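Side-chain contact in polyhedrin (Operophtera brumata cypovirus 19, PDB 5A99), which packs into the microcrystalline polyhedra that occlude the particles of this insect virus and probably protect them outside the host: residues S82-R85 against H86-D89. Residues are numbered along the deposited sequence; the frame is centred on the assembly and turned at random.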
loop_
_atom_site.group_PDB
_atom_site.type_symbol
_atom_site.label_atom_id
_atom_site.label_comp_id
_atom_site.label_asym_id
_atom_site.label_seq_id
_atom_site.Cartn_x
_atom_site.Cartn_y
_atom_site.Cartn_z
ATOM N N SER A 82 -9.406 -23.789 8.686
ATOM C CA SER A 82 -10.852 -23.819 8.666
ATOM C C SER A 82 -11.435 -23.090 9.861
ATOM O O SER A 82 -12.395 -22.331 9.717
ATOM C CB SER A 82 -11.336 -25.261 8.643
ATOM O OG SER A 82 -11.095 -25.811 7.360
ATOM N N GLU A 83 -10.853 -23.334 11.035
ATOM C CA GLU A 83 -11.289 -22.671 12.252
ATOM C C GLU A 83 -11.206 -21.166 12.081
ATOM O O GLU A 83 -12.116 -20.437 12.485
ATOM C CB GLU A 83 -10.431 -23.086 13.447
ATOM C CG GLU A 83 -10.812 -24.413 14.066
ATOM C CD GLU A 83 -10.518 -25.596 13.162
ATOM O OE1 GLU A 83 -9.734 -25.431 12.196
ATOM O OE2 GLU A 83 -11.072 -26.691 13.420
ATOM N N LEU A 84 -10.109 -20.697 11.495
ATOM C CA LEU A 84 -9.923 -19.259 11.341
ATOM C C LEU A 84 -10.941 -18.722 10.346
ATOM O O LEU A 84 -11.496 -17.641 10.545
ATOM C CB LEU A 84 -8.494 -18.917 10.899
ATOM C CG LEU A 84 -8.144 -17.432 10.722
ATOM C CD1 LEU A 84 -8.458 -16.603 11.974
ATOM C CD2 LEU A 84 -6.677 -17.275 10.349
ATOM N N ARG A 85 -11.196 -19.482 9.286
ATOM C CA ARG A 85 -12.152 -19.048 8.282
ATOM C C ARG A 85 -13.539 -18.881 8.917
ATOM O O ARG A 85 -14.236 -17.892 8.677
ATOM C CB ARG A 85 -12.229 -20.048 7.131
ATOM C CG ARG A 85 -13.470 -19.867 6.265
ATOM C CD ARG A 85 -13.470 -20.765 5.046
ATOM N NE ARG A 85 -14.562 -20.406 4.140
ATOM C CZ ARG A 85 -14.883 -21.089 3.046
ATOM N NH1 ARG A 85 -14.207 -22.177 2.727
ATOM N NH2 ARG A 85 -15.885 -20.686 2.270
ATOM N N HIS A 86 -13.934 -19.864 9.716
ATOM C CA HIS A 86 -15.255 -19.867 10.338
ATOM C C HIS A 86 -15.422 -18.670 11.261
ATOM O O HIS A 86 -16.482 -18.035 11.312
ATOM C CB HIS A 86 -15.450 -21.144 11.156
ATOM C CG HIS A 86 -15.392 -22.401 10.346
ATOM N ND1 HIS A 86 -15.540 -22.417 8.974
ATOM C CD2 HIS A 86 -15.185 -23.688 10.718
ATOM C CE1 HIS A 86 -15.427 -23.660 8.537
ATOM N NE2 HIS A 86 -15.215 -24.450 9.574
ATOM N N LEU A 87 -14.370 -18.400 12.020
ATOM C CA LEU A 87 -14.355 -17.269 12.930
ATOM C C LEU A 87 -14.630 -15.978 12.157
ATOM O O LEU A 87 -15.531 -15.206 12.508
ATOM C CB LEU A 87 -13.004 -17.206 13.641
ATOM C CG LEU A 87 -12.771 -15.947 14.473
ATOM C CD1 LEU A 87 -13.873 -15.799 15.512
ATOM C CD2 LEU A 87 -11.393 -15.972 15.104
ATOM N N ARG A 88 -13.876 -15.768 11.085
ATOM C CA ARG A 88 -13.990 -14.549 10.299
ATOM C C ARG A 88 -15.359 -14.434 9.666
ATOM O O ARG A 88 -15.936 -13.351 9.658
ATOM C CB ARG A 88 -12.914 -14.503 9.229
ATOM C CG ARG A 88 -11.522 -14.301 9.796
ATOM C CD ARG A 88 -10.469 -14.416 8.718
ATOM N NE ARG A 88 -10.268 -13.157 8.003
ATOM C CZ ARG A 88 -9.310 -12.954 7.103
ATOM N NH1 ARG A 88 -8.467 -13.938 6.780
ATOM N NH2 ARG A 88 -9.198 -11.773 6.521
ATOM N N ASP A 89 -15.879 -15.561 9.166
ATOM C CA ASP A 89 -17.242 -15.632 8.636
ATOM C C ASP A 89 -18.220 -14.965 9.616
ATOM O O ASP A 89 -19.031 -14.132 9.221
ATOM C CB ASP A 89 -17.666 -17.092 8.377
ATOM C CG ASP A 89 -16.951 -17.727 7.183
ATOM O OD1 ASP A 89 -16.305 -17.003 6.399
ATOM O OD2 ASP A 89 -17.065 -18.966 7.020
#
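His86 folds back over the backbone of Ser82, one turn earlier in the alpha-helix 81-92. Four successive i to i+4 bonds run through this stretch. In the first, His86 N donates to Ser82 O at 2.9 Å. The same oxygen lies 3.0 Å above the plane of the imidazole, over the ring centre. It therefore meets a backbone N-H and a ring face at once. The torsion chi1 of -62° sets CG of His86 opposite its own carbonyl carbon and turns the ring back along the helix. This is the close-packed part of the contact. Arg98, from a loop of the same chain, also touches the His86 side chain.

Leu84 and Arg88 mark another side of the helix. CG of Arg88 passes 3.4 Å from Leu84 O, which already accepts the Arg88 N-H. The chain runs outward through CD and bends at chi3, toward its partners. Its NE bonds to Tyr131 OH, and NH1 bonds to Arg72 O of the second subunit. Trp63 packs against both Leu84 and Arg88. The helix thus joins its own loops to a neighbouring chain.

The side chains of Arg85 and Asp89 meet much more loosely. Arg85 is extended, and its guanidinium plane stands 82° from the Asp89 carboxylate. NE of Arg85 lies 4.1 Å from OD2 of Asp89, beyond a salt bridge; its guanidinium also has long, weak ion pairs with Asp75, Glu76 and Asp223 of the second subunit. Both side chains pack on His221 of that subunit. Within the trimer, Ser82 and Glu83 are the exposed end of this stretch, where CB of Ser82 comes only to 4.1 Å from NE2 of His86. On the Asp89 side the backbone remains tight: Asp89 N donates to Arg85 O at 2.9 Å, with an N-H...O angle of 166°.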